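Local atomic coordinates of esterase (uncultured bacterium pCosCE1, PDB entry 7ATL), a protein that hydrolyses carboxylic esters as a family VIII carboxylesterase and also shows promiscuous acyltransferase activity. Residues K68-L73 / Q192-W197; M78-K83 / I288-T293. One frame throughout, in Å; residues are numbered along the deposited sequence.

Contact 1: K68-L73 / Q192-W197; sequences KPYITL and QVFNHW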
loop_
_atom_site.group_PDB
_atom_site.type_symbol
_atom_site.label_atom_id
_atom_site.label_comp_id
_atom_site.label_asym_id
_atom_site.label_seq_id
_atom_site.Cartn_x
_atom_site.Cartn_y
_atom_site.Cartn_z
ATOM N N LYS A 68 -2.672 2.611 0.196
ATOM C CA LYS A 68 -2.197 3.778 0.994
ATOM C C LYS A 68 -1.715 4.937 0.114
ATOM O O LYS A 68 -2.117 6.086 0.328
ATOM C CB LYS A 68 -1.131 3.294 1.981
ATOM C CG LYS A 68 -1.733 2.421 3.065
ATOM C CD LYS A 68 -0.759 1.930 4.072
ATOM C CE LYS A 68 -1.480 1.415 5.311
ATOM N NZ LYS A 68 -1.977 0.028 5.130
ATOM N N PRO A 69 -0.782 4.733 -0.846
ATOM C CA PRO A 69 -0.297 5.845 -1.662
ATOM C C PRO A 69 -1.423 6.481 -2.491
ATOM O O PRO A 69 -1.403 7.688 -2.641
ATOM C CB PRO A 69 0.827 5.257 -2.513
ATOM C CG PRO A 69 0.617 3.781 -2.429
ATOM C CD PRO A 69 -0.036 3.501 -1.097
ATOM N N TYR A 70 -2.387 5.668 -2.934
ATOM C CA TYR A 70 -3.639 6.128 -3.586
ATOM C C TYR A 70 -4.358 7.156 -2.701
ATOM O O TYR A 70 -4.697 8.244 -3.206
ATOM C CB TYR A 70 -4.527 4.936 -3.945
ATOM C CG TYR A 70 -4.245 4.361 -5.313
ATOM C CD1 TYR A 70 -4.296 5.152 -6.445
ATOM C CD2 TYR A 70 -3.901 3.033 -5.479
ATOM C CE1 TYR A 70 -4.045 4.639 -7.704
ATOM C CE2 TYR A 70 -3.639 2.497 -6.725
ATOM C CZ TYR A 70 -3.723 3.305 -7.840
ATOM O OH TYR A 70 -3.466 2.791 -9.066
ATOM N N ILE A 71 -4.617 6.833 -1.429
ATOM C CA ILE A 71 -5.470 7.690 -0.556
ATOM C C ILE A 71 -4.601 8.817 0.015
ATOM O O ILE A 71 -5.145 9.945 0.202
ATOM C CB ILE A 71 -6.202 6.877 0.521
ATOM C CG1 ILE A 71 -7.021 5.744 -0.093
ATOM C CG2 ILE A 71 -7.073 7.784 1.376
ATOM C CD1 ILE A 71 -8.113 6.207 -1.014
ATOM N N THR A 72 -3.310 8.557 0.231
ATOM C CA THR A 72 -2.325 9.622 0.548
ATOM C C THR A 72 -2.348 10.662 -0.586
ATOM O O THR A 72 -2.416 11.869 -0.277
ATOM C CB THR A 72 -0.933 9.038 0.788
ATOM O OG1 THR A 72 -1.034 8.162 1.911
ATOM C CG2 THR A 72 0.112 10.110 1.020
ATOM N N LEU A 73 -2.345 10.227 -1.851
ATOM C CA LEU A 73 -2.437 11.153 -3.016
ATOM C C LEU A 73 -3.722 11.983 -2.928
ATOM O O LEU A 73 -3.640 13.178 -3.193
ATOM C CB LEU A 73 -2.401 10.435 -4.371
ATOM C CG LEU A 73 -2.567 11.393 -5.559
ATOM C CD1 LEU A 73 -1.568 12.531 -5.451
ATOM C CD2 LEU A 73 -2.403 10.697 -6.884
ATOM N N GLN A 192 -16.256 7.675 -3.859
ATOM C CA GLN A 192 -16.554 8.854 -4.715
ATOM C C GLN A 192 -15.392 9.853 -4.571
ATOM O O GLN A 192 -14.952 10.406 -5.591
ATOM C CB GLN A 192 -17.917 9.473 -4.390
ATOM C CG GLN A 192 -19.099 8.710 -4.969
ATOM C CD GLN A 192 -19.386 7.346 -4.363
ATOM O OE1 GLN A 192 -19.655 6.390 -5.082
ATOM N NE2 GLN A 192 -19.358 7.220 -3.044
ATOM N N VAL A 193 -14.863 10.037 -3.362
ATOM C CA VAL A 193 -13.669 10.902 -3.137
ATOM C C VAL A 193 -12.526 10.420 -4.035
ATOM O O VAL A 193 -11.951 11.225 -4.777
ATOM C CB VAL A 193 -13.237 10.919 -1.666
ATOM C CG1 VAL A 193 -11.932 11.663 -1.522
ATOM C CG2 VAL A 193 -14.300 11.527 -0.767
ATOM N N PHE A 194 -12.189 9.141 -3.967
ATOM C CA PHE A 194 -11.088 8.562 -4.774
ATOM C C PHE A 194 -11.363 8.785 -6.267
ATOM O O PHE A 194 -10.412 9.071 -7.027
ATOM C CB PHE A 194 -10.928 7.064 -4.515
ATOM C CG PHE A 194 -9.883 6.428 -5.392
ATOM C CD1 PHE A 194 -8.534 6.677 -5.168
ATOM C CD2 PHE A 194 -10.246 5.613 -6.462
ATOM C CE1 PHE A 194 -7.566 6.095 -5.973
ATOM C CE2 PHE A 194 -9.278 5.030 -7.271
ATOM C CZ PHE A 194 -7.934 5.272 -7.022
ATOM N N ASN A 195 -12.615 8.587 -6.693
ATOM C CA ASN A 195 -12.963 8.680 -8.132
ATOM C C ASN A 195 -12.721 10.130 -8.581
ATOM O O ASN A 195 -11.944 10.327 -9.537
ATOM C CB ASN A 195 -14.365 8.151 -8.441
ATOM C CG ASN A 195 -14.645 8.180 -9.930
ATOM O OD1 ASN A 195 -13.900 7.612 -10.731
ATOM N ND2 ASN A 195 -15.680 8.895 -10.319
ATOM N N HIS A 196 -13.288 11.094 -7.857
ATOM C CA HIS A 196 -13.207 12.552 -8.140
ATOM C C HIS A 196 -11.782 13.081 -7.961
ATOM O O HIS A 196 -11.371 13.878 -8.818
ATOM C CB HIS A 196 -14.212 13.348 -7.298
ATOM C CG HIS A 196 -15.625 13.038 -7.647
ATOM N ND1 HIS A 196 -16.669 13.275 -6.779
ATOM C CD2 HIS A 196 -16.167 12.482 -8.755
ATOM C CE1 HIS A 196 -17.801 12.899 -7.341
ATOM N NE2 HIS A 196 -17.517 12.416 -8.556
ATOM N N TRP A 197 -11.040 12.636 -6.945
ATOM C CA TRP A 197 -9.742 13.265 -6.564
ATOM C C TRP A 197 -8.558 12.545 -7.194
ATOM O O TRP A 197 -7.532 13.194 -7.344
ATOM C CB TRP A 197 -9.597 13.382 -5.046
ATOM C CG TRP A 197 -10.469 14.471 -4.528
ATOM C CD1 TRP A 197 -11.790 14.379 -4.239
ATOM C CD2 TRP A 197 -10.108 15.843 -4.337
ATOM N NE1 TRP A 197 -12.259 15.584 -3.804
ATOM C CE2 TRP A 197 -11.255 16.509 -3.878
ATOM C CE3 TRP A 197 -8.921 16.566 -4.468
ATOM C CZ2 TRP A 197 -11.265 17.866 -3.584
ATOM C CZ3 TRP A 197 -8.914 17.906 -4.152
ATOM C CH2 TRP A 197 -10.077 18.541 -3.710
#
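Two helices of the beta-lactamase-like fold of family VIII esterases meet here: Tyr-70 and Ile-71 of helix 67-80, the one that follows the probable nucleophile of an SxxK motif, pack on Phe-194 of helix 190-199. The main element is a T-shaped aromatic pair, offset from the ideal. Phe-194 turns its edge toward the face of Tyr-70, with centroids 5.3 Å apart and planes at 85°. Phe-194 CE1 does the touching, 3.4 Å from Tyr-70 CD1, and Phe-194 CZ follows along the same side of the tyrosine at 3.7 Å from Tyr-70 CD1. Because the contact falls at CD1, the phenylalanine sits over one flank of the tyrosine ring and leaves the hydroxyl end aside. CG of Phe-194 stands anti to the backbone N (chi1 176°), which swings the ring toward helix 67-80, so that its CE1-CZ edge meets Tyr-70. Ile-71 adds a looser apolar touch, its terminal CD1 lying 4.2 Å from Phe-194 CD1. No hydrogen bond joins the two segments, so they meet through apolar surface, mainly ring and methyl carbons.

Inside 68-73, the Lys-68 carbonyl O takes both Thr-72 N and Thr-72 OG1, the hydroxyl coming in above the carbonyl plane at 2.8 Å from Lys-68 O to Thr-72 OG1. Lys-68 itself points elsewhere: its NZ bonds to Ser-65, Tyr-123, Tyr-171 and Gly-264 O, consistent with an active-site lysine. The aromatic pair packs on the same helical turn that carries Lys-68.

Helix 271-283 covers another part of Tyr-70 through Asp-273, Val-274 and Leu-277, while helix 174-186 meets Ile-71 through Ile-175 and Leu-182. Helix 67-80 is therefore packed among three others, with 190-199 as one of them.

Contact 2: M78-K83 / I288-T293; sequences MIEQQK and ILQPAT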
loop_
_atom_site.group_PDB
_atom_site.type_symbol
_atom_site.label_atom_id
_atom_site.label_comp_id
_atom_site.label_asym_id
_atom_site.label_seq_id
_atom_site.Cartn_x
_atom_site.Cartn_y
_atom_site.Cartn_z
ATOM N N MET A 78 -5.908 17.479 -1.741
ATOM C CA MET A 78 -6.896 18.293 -0.988
ATOM C C MET A 78 -6.101 19.359 -0.238
ATOM O O MET A 78 -6.579 20.493 -0.097
ATOM C CB MET A 78 -7.709 17.439 -0.013
ATOM C CG MET A 78 -8.950 16.857 -0.629
ATOM S SD MET A 78 -9.704 15.646 0.471
ATOM C CE MET A 78 -11.150 15.172 -0.470
ATOM N N ILE A 79 -4.908 18.986 0.202
ATOM C CA ILE A 79 -3.995 19.875 0.969
ATOM C C ILE A 79 -3.447 20.962 0.035
ATOM O O ILE A 79 -3.406 22.129 0.456
ATOM C CB ILE A 79 -2.903 19.029 1.641
ATOM C CG1 ILE A 79 -3.440 18.365 2.911
ATOM C CG2 ILE A 79 -1.663 19.859 1.908
ATOM C CD1 ILE A 79 -2.681 17.142 3.349
ATOM N N GLU A 80 -3.064 20.606 -1.190
ATOM C CA GLU A 80 -2.626 21.586 -2.219
ATOM C C GLU A 80 -3.691 22.662 -2.382
ATOM O O GLU A 80 -3.343 23.843 -2.398
ATOM C CB GLU A 80 -2.415 20.911 -3.564
ATOM C CG GLU A 80 -0.986 20.520 -3.792
ATOM C CD GLU A 80 -0.763 20.001 -5.196
ATOM O OE1 GLU A 80 -1.769 19.726 -5.943
ATOM O OE2 GLU A 80 0.410 19.835 -5.517
ATOM N N GLN A 81 -4.948 22.256 -2.468
ATOM C CA GLN A 81 -6.094 23.182 -2.656
ATOM C C GLN A 81 -6.489 23.858 -1.339
ATOM O O GLN A 81 -7.478 24.594 -1.324
ATOM C CB GLN A 81 -7.312 22.399 -3.136
ATOM C CG GLN A 81 -6.969 21.310 -4.134
ATOM C CD GLN A 81 -7.489 21.653 -5.493
ATOM O OE1 GLN A 81 -8.131 22.680 -5.663
ATOM N NE2 GLN A 81 -7.212 20.787 -6.449
ATOM N N GLN A 82 -5.837 23.532 -0.235
ATOM C CA GLN A 82 -6.155 24.142 1.083
ATOM C C GLN A 82 -7.636 23.899 1.418
ATOM O O GLN A 82 -8.296 24.842 1.855
ATOM C CB GLN A 82 -5.807 25.629 1.029
ATOM C CG GLN A 82 -4.454 25.912 0.386
ATOM C CD GLN A 82 -3.935 27.278 0.776
ATOM O OE1 GLN A 82 -4.292 28.292 0.158
ATOM N NE2 GLN A 82 -3.111 27.301 1.824
ATOM N N LYS A 83 -8.139 22.690 1.163
ATOM C CA LYS A 83 -9.407 22.153 1.733
ATOM C C LYS A 83 -9.089 21.360 3.021
ATOM O O LYS A 83 -9.997 21.194 3.863
ATOM C CB LYS A 83 -10.130 21.309 0.679
ATOM C CG LYS A 83 -10.678 22.075 -0.518
ATOM C CD LYS A 83 -11.832 21.323 -1.224
ATOM C CE LYS A 83 -12.212 21.858 -2.594
ATOM N NZ LYS A 83 -12.604 23.285 -2.511
ATOM N N ILE A 288 -2.470 18.473 -11.409
ATOM C CA ILE A 288 -2.819 17.294 -10.560
ATOM C C ILE A 288 -2.014 17.335 -9.252
ATOM O O ILE A 288 -2.637 17.301 -8.175
ATOM C CB ILE A 288 -2.632 15.983 -11.357
ATOM C CG1 ILE A 288 -3.613 15.930 -12.535
ATOM C CG2 ILE A 288 -2.766 14.759 -10.458
ATOM C CD1 ILE A 288 -3.403 14.774 -13.486
ATOM N N LEU A 289 -0.688 17.398 -9.343
ATOM C CA LEU A 289 0.214 17.449 -8.178
ATOM C C LEU A 289 1.451 18.277 -8.535
ATOM O O LEU A 289 2.132 17.918 -9.500
ATOM C CB LEU A 289 0.570 16.007 -7.798
ATOM C CG LEU A 289 1.329 15.838 -6.482
ATOM C CD1 LEU A 289 0.406 16.030 -5.287
ATOM C CD2 LEU A 289 1.990 14.476 -6.414
ATOM N N GLN A 290 1.704 19.345 -7.782
ATOM C CA GLN A 290 2.862 20.263 -7.955
ATOM C C GLN A 290 4.153 19.505 -7.642
ATOM O O GLN A 290 4.216 18.701 -6.708
ATOM C CB GLN A 290 2.758 21.509 -7.064
ATOM C CG GLN A 290 1.468 22.323 -7.203
ATOM C CD GLN A 290 1.281 22.958 -8.563
ATOM O OE1 GLN A 290 0.912 24.127 -8.679
ATOM N NE2 GLN A 290 1.501 22.189 -9.619
ATOM N N PRO A 291 5.223 19.729 -8.437
ATOM C CA PRO A 291 6.538 19.143 -8.145
ATOM C C PRO A 291 6.959 19.284 -6.667
ATOM O O PRO A 291 7.539 18.360 -6.109
ATOM C CB PRO A 291 7.476 19.965 -9.056
ATOM C CG PRO A 291 6.607 20.355 -10.234
ATOM C CD PRO A 291 5.221 20.561 -9.656
ATOM N N ALA A 292 6.678 20.447 -6.068
ATOM C CA ALA A 292 7.033 20.788 -4.666
ATOM C C ALA A 292 6.348 19.816 -3.695
ATOM O O ALA A 292 7.020 19.374 -2.731
ATOM C CB ALA A 292 6.674 22.226 -4.365
ATOM N N THR A 293 5.069 19.516 -3.927
ATOM C CA THR A 293 4.278 18.521 -3.148
ATOM C C THR A 293 4.928 17.131 -3.292
ATOM O O THR A 293 5.181 16.476 -2.245
ATOM C CB THR A 293 2.815 18.510 -3.598
ATOM O OG1 THR A 293 2.399 19.861 -3.755
ATOM C CG2 THR A 293 1.893 17.818 -2.620
#
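The carboxylate of Glu-80 is the flat group that holds this contact, with Leu-289 CD1 over one face and CG of Gln-290 over the opposite one. It is a helix-end carboxylate of the beta-lactamase-like fold, binding the N-cap backbone N-H and the first turn of helix 291-297. On the leucine side, Leu-289 CD1 stands 3.8 Å from Glu-80 OE2; on the other, Gln-290 CG comes to 3.2 Å of the same OE2, a snug fit. At the edge, both lone pairs of OE2 are used. Its syn pair receives the backbone N-H of Gln-290, the N-cap residue, with 2.7 Å from Gln-290 N to Glu-80 OE2 and a nearly straight angle of 163° at the hydrogen. Its anti pair takes the hydroxyl of Thr-293, which donates. The negative charge would probably also suit the positive end of that helix's dipole.

OE1 makes no such bond here. It lies 3.4 Å from Ile-288 O, two acceptors side by side, and that carbonyl instead receives NE of Arg-77, whose positive charge nearby probably eases the approach.

Glu-80 sits in the last turn of helix 67-80, its chain extended beyond CG (chi2 -173°), which carries the carboxylate to 288-293. A Schellman motif closes that helix just after it: Gln-82 has a positive phi, and Lys-83 N returns to Met-78 O while Gln-82 N returns to Ile-79 O. On the far side of this helix end, Met-78 packs on Val-193 and Trp-197 of helix 190-199 and on helix 174-186.

Thr-293 adds its methyl to its hydroxyl: with OG1 anti to its own carbonyl carbon and turned to the carboxylate, CG2 lies 4.1 Å from Glu-80 CG.

Overall arrangement
Helix 67-80 supplies one side of both contacts. Contact 1 uses its early turns in the buried interior, whereas contact 2 uses its C-terminal end and is only partly buried: the centre of contact 1 lies about 12 Å from the centre of the chain, that of contact 2 about 21 Å. The chemistry follows: rings and methyls without hydrogen bonds inside, a carboxylate taking two hydrogen bonds near the surface. The centres of the two contacts are about 13 Å apart and their residues meet directly, Leu-73 CD1 touching Leu-289 CD1 at 4.0 Å. Arg-77, from the same helix, also bonds to the backbone O of Trp-197 in contact 1.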